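Local coordinates for tyrosine-protein phosphatase YwqE (Bacillus subtilis, PDB 3QY7), which removes phosphate from phosphotyrosine residues of the proteins YwqD, YwqF and Ssb, as a manganese-dependent protein tyrosine phosphatase, at residues A[83-91]-A[115-125]; A[154-164]-A[183-194]. One frame throughout, in Å; residues are numbered along the deposited sequence.

Contact 1. Residues A[83-91]-A[115-125]; sequences IYGEVEQDL and PRYAEQLFYDL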
loop_
_atom_site.group_PDB
_atom_site.type_symbol
_atom_site.label_atom_id
_atom_site.label_comp_id
_atom_site.label_asym_id
_atom_site.label_seq_id
_atom_site.Cartn_x
_atom_site.Cartn_y
_atom_site.Cartn_z
ATOM N N ILE A 83 4.367 11.580 4.040
ATOM C CA ILE A 83 5.662 11.840 4.665
ATOM C C ILE A 83 5.685 13.217 5.322
ATOM O O ILE A 83 5.109 14.167 4.808
ATOM C CB ILE A 83 6.818 11.674 3.638
ATOM C CG1 ILE A 83 8.190 11.592 4.323
ATOM C CG2 ILE A 83 6.744 12.742 2.529
ATOM C CD1 ILE A 83 9.314 11.122 3.397
ATOM N N TYR A 84 6.306 13.279 6.492
ATOM C CA TYR A 84 6.601 14.556 7.159
ATOM C C TYR A 84 7.813 14.345 8.041
ATOM O O TYR A 84 8.239 13.212 8.250
ATOM C CB TYR A 84 5.385 15.128 7.916
ATOM C CG TYR A 84 4.882 14.307 9.083
ATOM C CD1 TYR A 84 4.048 13.207 8.878
ATOM C CD2 TYR A 84 5.211 14.644 10.394
ATOM C CE1 TYR A 84 3.571 12.466 9.942
ATOM C CE2 TYR A 84 4.741 13.905 11.469
ATOM C CZ TYR A 84 3.919 12.807 11.235
ATOM O OH TYR A 84 3.439 12.070 12.301
ATOM N N GLY A 85 8.397 15.441 8.526
ATOM C CA GLY A 85 9.708 15.369 9.168
ATOM C C GLY A 85 9.773 14.546 10.443
ATOM O O GLY A 85 10.815 13.972 10.754
ATOM N N GLU A 86 8.655 14.478 11.165
ATOM C CA GLU A 86 8.622 13.909 12.512
ATOM C C GLU A 86 8.040 12.491 12.564
ATOM O O GLU A 86 7.591 12.044 13.620
ATOM C CB GLU A 86 7.834 14.830 13.458
ATOM C CG GLU A 86 8.423 16.237 13.654
ATOM C CD GLU A 86 8.195 17.164 12.465
ATOM O OE1 GLU A 86 7.180 17.004 11.751
ATOM O OE2 GLU A 86 9.036 18.066 12.245
ATOM N N VAL A 87 8.046 11.791 11.428
ATOM C CA VAL A 87 7.526 10.415 11.369
ATOM C C VAL A 87 8.199 9.482 12.388
ATOM O O VAL A 87 7.520 8.734 13.089
ATOM C CB VAL A 87 7.618 9.814 9.942
ATOM C CG1 VAL A 87 7.468 8.285 9.975
ATOM C CG2 VAL A 87 6.563 10.435 9.036
ATOM N N GLU A 88 9.528 9.538 12.474
ATOM C CA GLU A 88 10.276 8.631 13.344
ATOM C C GLU A 88 9.920 8.863 14.812
ATOM O O GLU A 88 9.697 7.908 15.568
ATOM C CB GLU A 88 11.781 8.774 13.095
ATOM C CG GLU A 88 12.626 7.606 13.583
ATOM C CD GLU A 88 13.130 7.788 15.004
ATOM O OE1 GLU A 88 13.334 8.952 15.424
ATOM O OE2 GLU A 88 13.325 6.769 15.696
ATOM N N GLN A 89 9.838 10.132 15.197
ATOM C CA GLN A 89 9.468 10.500 16.558
ATOM C C GLN A 89 8.031 10.079 16.887
ATOM O O GLN A 89 7.797 9.403 17.903
ATOM C CB GLN A 89 9.683 12.000 16.774
ATOM C CG GLN A 89 11.159 12.412 16.668
ATOM C CD GLN A 89 11.390 13.603 15.746
ATOM O OE1 GLN A 89 10.473 14.377 15.462
ATOM N NE2 GLN A 89 12.624 13.752 15.274
ATOM N N ASP A 90 7.087 10.447 16.015
ATOM C CA ASP A 90 5.655 10.190 16.242
ATOM C C ASP A 90 5.297 8.704 16.282
ATOM O O ASP A 90 4.374 8.302 16.989
ATOM C CB ASP A 90 4.787 10.922 15.214
ATOM C CG ASP A 90 4.829 12.431 15.380
ATOM O OD1 ASP A 90 5.594 12.917 16.245
ATOM O OD2 ASP A 90 4.099 13.132 14.644
ATOM N N LEU A 91 6.034 7.904 15.520
ATOM C CA LEU A 91 5.925 6.452 15.549
ATOM C C LEU A 91 6.349 5.910 16.915
ATOM O O LEU A 91 5.661 5.068 17.495
ATOM C CB LEU A 91 6.798 5.859 14.445
ATOM C CG LEU A 91 6.599 4.444 13.908
ATOM C CD1 LEU A 91 5.180 4.218 13.408
ATOM C CD2 LEU A 91 7.606 4.230 12.784
ATOM N N PRO A 115 10.448 14.306 -1.433
ATOM C CA PRO A 115 11.109 15.221 -0.497
ATOM C C PRO A 115 12.583 14.862 -0.317
ATOM O O PRO A 115 12.947 13.677 -0.283
ATOM C CB PRO A 115 10.326 15.016 0.800
ATOM C CG PRO A 115 8.955 14.641 0.327
ATOM C CD PRO A 115 9.213 13.739 -0.852
ATOM N N ARG A 116 13.433 15.886 -0.217
ATOM C CA ARG A 116 14.875 15.679 -0.175
ATOM C C ARG A 116 15.322 14.881 1.051
ATOM O O ARG A 116 16.311 14.167 0.985
ATOM C CB ARG A 116 15.607 17.024 -0.228
ATOM C CG ARG A 116 15.325 17.849 -1.478
ATOM C CD ARG A 116 16.373 17.640 -2.570
ATOM N NE ARG A 116 17.627 18.341 -2.286
ATOM C CZ ARG A 116 17.852 19.633 -2.529
ATOM N NH1 ARG A 116 16.902 20.398 -3.063
ATOM N NH2 ARG A 116 19.031 20.169 -2.229
ATOM N N TYR A 117 14.574 14.982 2.149
ATOM C CA TYR A 117 14.946 14.297 3.389
ATOM C C TYR A 117 14.493 12.828 3.442
ATOM O O TYR A 117 14.768 12.134 4.414
ATOM C CB TYR A 117 14.406 15.055 4.605
ATOM C CG TYR A 117 12.898 15.101 4.664
ATOM C CD1 TYR A 117 12.193 16.131 4.058
ATOM C CD2 TYR A 117 12.178 14.096 5.320
ATOM C CE1 TYR A 117 10.815 16.177 4.104
ATOM C CE2 TYR A 117 10.790 14.130 5.371
ATOM C CZ TYR A 117 10.117 15.168 4.759
ATOM O OH TYR A 117 8.750 15.220 4.791
ATOM N N ALA A 118 13.800 12.362 2.404
ATOM C CA ALA A 118 13.282 10.994 2.371
ATOM C C ALA A 118 14.342 9.929 2.680
ATOM O O ALA A 118 14.109 9.050 3.512
ATOM C CB ALA A 118 12.608 10.710 1.010
ATOM N N GLU A 119 15.503 10.011 2.028
ATOM C CA GLU A 119 16.564 9.019 2.210
ATOM C C GLU A 119 17.046 8.947 3.659
ATOM O O GLU A 119 17.261 7.853 4.188
ATOM C CB GLU A 119 17.758 9.285 1.280
ATOM C CG GLU A 119 18.752 8.116 1.253
ATOM C CD GLU A 119 19.975 8.346 0.373
ATOM O OE1 GLU A 119 19.877 9.069 -0.645
ATOM O OE2 GLU A 119 21.037 7.767 0.695
ATOM N N GLN A 120 17.221 10.121 4.268
ATOM C CA GLN A 120 17.660 10.238 5.662
ATOM C C GLN A 120 16.630 9.606 6.598
ATOM O O GLN A 120 16.983 8.797 7.466
ATOM C CB GLN A 120 17.925 11.712 6.037
ATOM C CG GLN A 120 18.635 11.923 7.392
ATOM C CD GLN A 120 19.940 11.142 7.518
ATOM O OE1 GLN A 120 20.855 11.279 6.699
ATOM N NE2 GLN A 120 20.024 10.311 8.542
ATOM N N LEU A 121 15.359 9.947 6.390
ATOM C CA LEU A 121 14.262 9.362 7.177
ATOM C C LEU A 121 14.241 7.846 7.094
ATOM O O LEU A 121 14.102 7.163 8.113
ATOM C CB LEU A 121 12.905 9.924 6.741
ATOM C CG LEU A 121 11.653 9.296 7.388
ATOM C CD1 LEU A 121 11.635 9.488 8.891
ATOM C CD2 LEU A 121 10.425 9.889 6.765
ATOM N N PHE A 122 14.366 7.329 5.874
ATOM C CA PHE A 122 14.305 5.896 5.635
ATOM C C PHE A 122 15.498 5.179 6.277
ATOM O O PHE A 122 15.378 4.039 6.756
ATOM C CB PHE A 122 14.219 5.628 4.124
ATOM C CG PHE A 122 12.867 5.970 3.506
ATOM C CD1 PHE A 122 11.881 6.646 4.228
ATOM C CD2 PHE A 122 12.602 5.625 2.186
ATOM C CE1 PHE A 122 10.642 6.959 3.665
ATOM C CE2 PHE A 122 11.365 5.946 1.604
ATOM C CZ PHE A 122 10.392 6.605 2.341
ATOM N N TYR A 123 16.652 5.853 6.270
ATOM C CA TYR A 123 17.853 5.325 6.913
ATOM C C TYR A 123 17.646 5.216 8.422
ATOM O O TYR A 123 17.951 4.181 9.040
ATOM C CB TYR A 123 19.060 6.215 6.612
ATOM C CG TYR A 123 20.310 5.761 7.326
ATOM C CD1 TYR A 123 21.095 4.729 6.813
ATOM C CD2 TYR A 123 20.690 6.345 8.525
ATOM C CE1 TYR A 123 22.242 4.299 7.476
ATOM C CE2 TYR A 123 21.823 5.925 9.194
ATOM C CZ TYR A 123 22.594 4.904 8.668
ATOM O OH TYR A 123 23.726 4.495 9.346
ATOM N N ASP A 124 17.103 6.285 8.988
ATOM C CA ASP A 124 16.795 6.356 10.403
ATOM C C ASP A 124 15.814 5.254 10.795
ATOM O O ASP A 124 16.024 4.558 11.794
ATOM C CB ASP A 124 16.240 7.735 10.756
ATOM C CG ASP A 124 17.283 8.844 10.637
ATOM O OD1 ASP A 124 18.501 8.543 10.580
ATOM O OD2 ASP A 124 16.878 10.021 10.616
ATOM N N LEU A 125 14.768 5.054 9.989
ATOM C CA LEU A 125 13.766 4.031 10.308
ATOM C C LEU A 125 14.339 2.613 10.280
ATOM O O LEU A 125 14.024 1.803 11.148
ATOM C CB LEU A 125 12.519 4.167 9.408
ATOM C CG LEU A 125 11.675 5.439 9.546
ATOM C CD1 LEU A 125 10.653 5.504 8.403
ATOM C CD2 LEU A 125 10.954 5.550 10.907
#
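Ile83 packs among Pro115, Tyr117, Ala118 and Leu121, and the dense packing of this contact is built round it. Its two branches part company: CG2 lies 3.7 Å from Pro115 CG, while CG1, anti to the backbone N (chi1 -166°), carries CD1 on toward Ala118. There CG1 meets Leu121 CD2 at 3.7 Å, and CD1 reaches Ala118 CB at 4.1 Å and, more distantly, Phe122 CE1. The ring of Tyr117 comes from the opposite direction and lies obliquely against the same isoleucine, its CE2 3.8 Å from Ile83 CG1, closing the cluster at a partly exposed border next to Gly85. Its hydroxyl runs on to the backbone, where Tyr117 OH sits 3.3 Å from Tyr84 CA, a van der Waals contact at the type I turn from Tyr84 to Val87 that leads into helix 87-92. In the TIM-barrel-like fold of this PHP-type phosphatase, the two segments follow the neighbouring parallel strands 80-82 and 104-108, and their helices pack on the outer side of the sheet. Ile83, Val87 and Phe122 also touch strand 104-108 beneath them. The short helical pieces 87-91 and 118-125 run roughly alongside each other, 33° apart and 10.6 Å between axes at closest approach. Here the fit is looser: the nearest approach of Val87 to Leu121 is 4.2 Å, between CB and CD1, and Leu91 crosses Leu125 at about a right angle. Toward solvent, Leu125 CD2 rests against the aliphatic stem of Glu88, 3.8 Å from CG, and the glutamate chain then bends at chi2 (-91°). Its carboxylate and that of Asp124 remain well separated, like charges on the partly exposed flank. The side chain of Tyr84 leaves its backbone away from segment 115-125, and its hydroxyl donates to Asp90 OD2.

Contact 2. Residues A[154-164]-A[183-194]; sequences VEKGAASQITS and VEANLIHFVASD. With FE (Fe (III) ion), chain C.
Val154, in the last turn of helix 148-155, puts CG1 at the edge of the His189 imidazole, 3.7 Å from CE1, while its CB touches Leu187 CD2. After the Schellman turn at Gly157, Ala159 lays its CB beside the same imidazole and near Phe190. Ser160 is firmly gripped: its N donates to His189 ND1 (3.1 Å) close to the ring plane, its O accepts from His189 N and, weakly, from Phe190 N, and its hydroxyl, turned between the backbone N and the carbonyl carbon (chi1 83°), donates to Leu187 O at 2.7 Å. From here strands 159-163 and 190-192 pair in parallel as neighbours in the barrel sheet, with helices 164-168 and 173-184 in the crossover between them. Gln161, on one face with Phe190 and Ala192, bends at chi2 to lie along Ala192 CB, and its OE1 bonds to the metal ligand His5. Ile162 and Val191 point to the opposite face; Ile162 CG2 lies 3.6 Å from Ile188 CG2, and its backbone O accepts from Ala192 N. Thr163 CG2 packs on Asp194 CB, while its OG1 bonds to Glu138 and to two waters that both donate to Asp194 OD2. Asp194 OD1 binds the iron at 2.2 Å, and OD2 accepts from a third, iron-bound water. Ser164 N donates to Ala192 O at 2.8 Å, and Ser164 OG packs on Val191 CG1.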
loop_
_atom_site.group_PDB
_atom_site.type_symbol
_atom_site.label_atom_id
_atom_site.label_comp_id
_atom_site.label_asym_id
_atom_site.label_seq_id
_atom_site.Cartn_x
_atom_site.Cartn_y
_atom_site.Cartn_z
ATOM N N VAL A 154 15.292 2.207 -2.957
ATOM C CA VAL A 154 15.170 0.760 -2.821
ATOM C C VAL A 154 16.529 0.078 -2.614
ATOM O O VAL A 154 16.670 -0.786 -1.761
ATOM C CB VAL A 154 14.387 0.140 -4.009
ATOM C CG1 VAL A 154 14.464 -1.396 -3.977
ATOM C CG2 VAL A 154 12.935 0.610 -3.972
ATOM N N GLU A 155 17.531 0.473 -3.398
ATOM C CA GLU A 155 18.898 0.009 -3.168
ATOM C C GLU A 155 19.321 0.270 -1.706
ATOM O O GLU A 155 20.014 -0.552 -1.096
ATOM C CB GLU A 155 19.851 0.697 -4.146
ATOM C CG GLU A 155 21.240 0.130 -4.173
ATOM C CD GLU A 155 22.117 0.701 -3.069
ATOM O OE1 GLU A 155 23.025 -0.022 -2.604
ATOM O OE2 GLU A 155 21.892 1.867 -2.669
ATOM N N LYS A 156 18.878 1.395 -1.159
ATOM C CA LYS A 156 19.209 1.775 0.227
ATOM C C LYS A 156 18.320 1.138 1.301
ATOM O O LYS A 156 18.495 1.415 2.493
ATOM C CB LYS A 156 19.217 3.300 0.389
ATOM C CG LYS A 156 20.403 4.028 -0.297
ATOM C CD LYS A 156 21.731 3.553 0.272
ATOM C CE LYS A 156 22.810 4.619 0.127
ATOM N NZ LYS A 156 24.006 4.244 0.942
ATOM N N GLY A 157 17.358 0.317 0.882
ATOM C CA GLY A 157 16.611 -0.520 1.823
ATOM C C GLY A 157 15.105 -0.328 1.879
ATOM O O GLY A 157 14.414 -1.084 2.561
ATOM N N ALA A 158 14.596 0.653 1.139
ATOM C CA ALA A 158 13.155 0.903 1.089
ATOM C C ALA A 158 12.502 -0.189 0.272
ATOM O O ALA A 158 13.107 -0.774 -0.623
ATOM C CB ALA A 158 12.873 2.252 0.457
ATOM N N ALA A 159 11.256 -0.488 0.626
ATOM C CA ALA A 159 10.399 -1.302 -0.240
ATOM C C ALA A 159 9.373 -0.404 -0.906
ATOM O O ALA A 159 9.182 0.744 -0.506
ATOM C CB ALA A 159 9.693 -2.380 0.607
ATOM N N SER A 160 8.681 -0.924 -1.921
ATOM C CA SER A 160 7.569 -0.156 -2.490
ATOM C C SER A 160 6.388 -1.032 -2.912
ATOM O O SER A 160 6.537 -2.236 -3.135
ATOM C CB SER A 160 8.029 0.760 -3.644
ATOM O OG SER A 160 8.104 0.077 -4.877
ATOM N N GLN A 161 5.240 -0.389 -3.027
ATOM C CA GLN A 161 3.974 -1.062 -3.309
ATOM C C GLN A 161 3.308 -0.394 -4.508
ATOM O O GLN A 161 3.005 0.807 -4.486
ATOM C CB GLN A 161 3.088 -1.015 -2.053
ATOM C CG GLN A 161 1.595 -1.269 -2.323
ATOM C CD GLN A 161 0.816 0.010 -2.507
ATOM O OE1 GLN A 161 0.959 0.957 -1.736
ATOM N NE2 GLN A 161 -0.073 0.031 -3.512
ATOM N N ILE A 162 3.089 -1.198 -5.544
ATOM C CA ILE A 162 2.422 -0.766 -6.759
ATOM C C ILE A 162 0.919 -0.967 -6.620
ATOM O O ILE A 162 0.464 -1.818 -5.851
ATOM C CB ILE A 162 2.982 -1.501 -7.995
ATOM C CG1 ILE A 162 2.680 -0.713 -9.273
ATOM C CG2 ILE A 162 2.513 -2.971 -8.075
ATOM C CD1 ILE A 162 3.898 -0.569 -10.118
ATOM N N THR A 163 0.153 -0.178 -7.358
ATOM C CA THR A 163 -1.310 -0.268 -7.312
ATOM C C THR A 163 -1.805 -1.276 -8.338
ATOM O O THR A 163 -1.377 -1.230 -9.488
ATOM C CB THR A 163 -1.976 1.095 -7.648
ATOM O OG1 THR A 163 -1.280 2.164 -6.973
ATOM C CG2 THR A 163 -3.428 1.105 -7.225
ATOM N N SER A 164 -2.706 -2.174 -7.926
ATOM C CA SER A 164 -3.303 -3.150 -8.847
ATOM C C SER A 164 -3.883 -2.436 -10.047
ATOM O O SER A 164 -3.617 -2.836 -11.171
ATOM C CB SER A 164 -4.391 -3.996 -8.180
ATOM O OG SER A 164 -3.868 -4.805 -7.126
ATOM N N VAL A 183 8.349 -2.880 -12.065
ATOM C CA VAL A 183 8.321 -4.287 -11.668
ATOM C C VAL A 183 9.517 -5.062 -12.243
ATOM O O VAL A 183 10.181 -5.805 -11.530
ATOM C CB VAL A 183 6.991 -5.010 -12.041
ATOM C CG1 VAL A 183 7.103 -6.487 -11.705
ATOM C CG2 VAL A 183 5.782 -4.385 -11.285
ATOM N N GLU A 184 9.785 -4.873 -13.533
ATOM C CA GLU A 184 10.923 -5.500 -14.209
ATOM C C GLU A 184 12.256 -5.219 -13.512
ATOM O O GLU A 184 13.108 -6.104 -13.413
ATOM C CB GLU A 184 11.002 -4.975 -15.640
ATOM C CG GLU A 184 11.916 -5.788 -16.509
ATOM C CD GLU A 184 11.999 -5.265 -17.919
ATOM O OE1 GLU A 184 12.889 -4.433 -18.199
ATOM O OE2 GLU A 184 11.187 -5.710 -18.750
ATOM N N ALA A 185 12.414 -3.982 -13.048
ATOM C CA ALA A 185 13.642 -3.517 -12.396
ATOM C C ALA A 185 13.772 -3.969 -10.937
ATOM O O ALA A 185 14.701 -3.551 -10.229
ATOM C CB ALA A 185 13.718 -2.006 -12.483
ATOM N N ASN A 186 12.838 -4.815 -10.490
ATOM C CA ASN A 186 12.838 -5.344 -9.110
ATOM C C ASN A 186 12.661 -4.269 -8.039
ATOM O O ASN A 186 13.135 -4.422 -6.909
ATOM C CB ASN A 186 14.097 -6.187 -8.830
ATOM C CG ASN A 186 14.169 -7.435 -9.682
ATOM O OD1 ASN A 186 15.245 -7.816 -10.169
ATOM N ND2 ASN A 186 13.030 -8.088 -9.870
ATOM N N LEU A 187 11.983 -3.184 -8.389
ATOM C CA LEU A 187 11.810 -2.056 -7.481
ATOM C C LEU A 187 10.500 -2.085 -6.711
ATOM O O LEU A 187 10.267 -1.240 -5.847
ATOM C CB LEU A 187 11.927 -0.734 -8.248
ATOM C CG LEU A 187 13.265 -0.461 -8.932
ATOM C CD1 LEU A 187 13.200 0.942 -9.500
ATOM C CD2 LEU A 187 14.461 -0.605 -7.977
ATOM N N ILE A 188 9.657 -3.059 -7.048
ATOM C CA ILE A 188 8.337 -3.231 -6.449
ATOM C C ILE A 188 8.333 -4.526 -5.637
ATOM O O ILE A 188 8.833 -5.547 -6.100
ATOM C CB ILE A 188 7.261 -3.348 -7.565
ATOM C CG1 ILE A 188 7.250 -2.096 -8.459
ATOM C CG2 ILE A 188 5.863 -3.665 -6.998
ATOM C CD1 ILE A 188 7.010 -0.733 -7.768
ATOM N N HIS A 189 7.733 -4.472 -4.445
ATOM C CA HIS A 189 7.725 -5.621 -3.534
ATOM C C HIS A 189 6.336 -6.118 -3.171
ATOM O O HIS A 189 6.212 -7.235 -2.687
ATOM C CB HIS A 189 8.558 -5.298 -2.302
ATOM C CG HIS A 189 9.919 -4.797 -2.665
ATOM N ND1 HIS A 189 10.177 -3.460 -2.873
ATOM C CD2 HIS A 189 11.062 -5.456 -2.965
ATOM C CE1 HIS A 189 11.438 -3.313 -3.242
ATOM N NE2 HIS A 189 11.998 -4.508 -3.310
ATOM N N PHE A 190 5.315 -5.302 -3.424
ATOM C CA PHE A 190 3.915 -5.623 -3.110
ATOM C C PHE A 190 3.005 -5.093 -4.217
ATOM O O PHE A 190 3.331 -4.092 -4.874
ATOM C CB PHE A 190 3.446 -4.931 -1.814
ATOM C CG PHE A 190 4.340 -5.133 -0.630
ATOM C CD1 PHE A 190 4.224 -6.275 0.165
ATOM C CD2 PHE A 190 5.256 -4.148 -0.268
ATOM C CE1 PHE A 190 5.033 -6.451 1.282
ATOM C CE2 PHE A 190 6.073 -4.314 0.866
ATOM C CZ PHE A 190 5.960 -5.456 1.641
ATOM N N VAL A 191 1.857 -5.741 -4.406
ATOM C CA VAL A 191 0.789 -5.193 -5.226
ATOM C C VAL A 191 -0.427 -5.058 -4.311
ATOM O O VAL A 191 -0.736 -5.979 -3.531
ATOM C CB VAL A 191 0.446 -6.119 -6.418
ATOM C CG1 VAL A 191 -0.516 -5.414 -7.361
ATOM C CG2 VAL A 191 1.714 -6.577 -7.151
ATOM N N ALA A 192 -1.085 -3.908 -4.351
ATOM C CA ALA A 192 -2.223 -3.678 -3.476
ATOM C C ALA A 192 -3.258 -2.794 -4.151
ATOM O O ALA A 192 -2.944 -2.061 -5.095
ATOM C CB ALA A 192 -1.766 -3.064 -2.117
ATOM N N SER A 193 -4.484 -2.855 -3.642
ATOM C CA SER A 193 -5.615 -2.183 -4.285
ATOM C C SER A 193 -5.607 -0.674 -4.212
ATOM O O SER A 193 -5.962 -0.012 -5.194
ATOM C CB SER A 193 -6.952 -2.674 -3.706
ATOM O OG SER A 193 -7.149 -2.184 -2.377
ATOM N N ASP A 194 -5.303 -0.130 -3.024
ATOM C CA ASP A 194 -5.539 1.268 -2.763
ATOM C C ASP A 194 -7.017 1.581 -3.097
ATOM O O ASP A 194 -7.344 2.664 -3.596
ATOM C CB ASP A 194 -4.582 2.112 -3.615
ATOM C CG ASP A 194 -4.406 3.505 -3.093
ATOM O OD1 ASP A 194 -5.038 3.892 -2.076
ATOM O OD2 ASP A 194 -3.599 4.230 -3.717
HETATM FE FE FE C . -4.076 5.254 -0.596
HETATM O O HOH W 1 -1.393 2.354 -4.312
HETATM O O HOH W 2 -2.807 4.667 -6.371
HETATM O O HOH W 3 -2.910 5.931 -1.898
#

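Contacts 1 and 2 follow one another along the chain, their centres about 19 Å apart. Contact 1 packs the helices that follow strands 80-82 and 104-108, while contact 2 pairs two strands of the same sheet. They touch where Phe122 CD2 packs on Ala158 CB at 3.8 Å, and where Glu119 OE2 lies 3.7 Å from Lys156 CE. Asp194 of contact 2 shares an iron with His5, His7 and Glu80, the last from strand 80-82 just before contact 1, whose Ile83 side chain stays about 11 Å from a bound iron. A phosphate ion, probably from the crystallisation liquor though it may mark the pocket, lies about 3 Å from the Asp194 side chain.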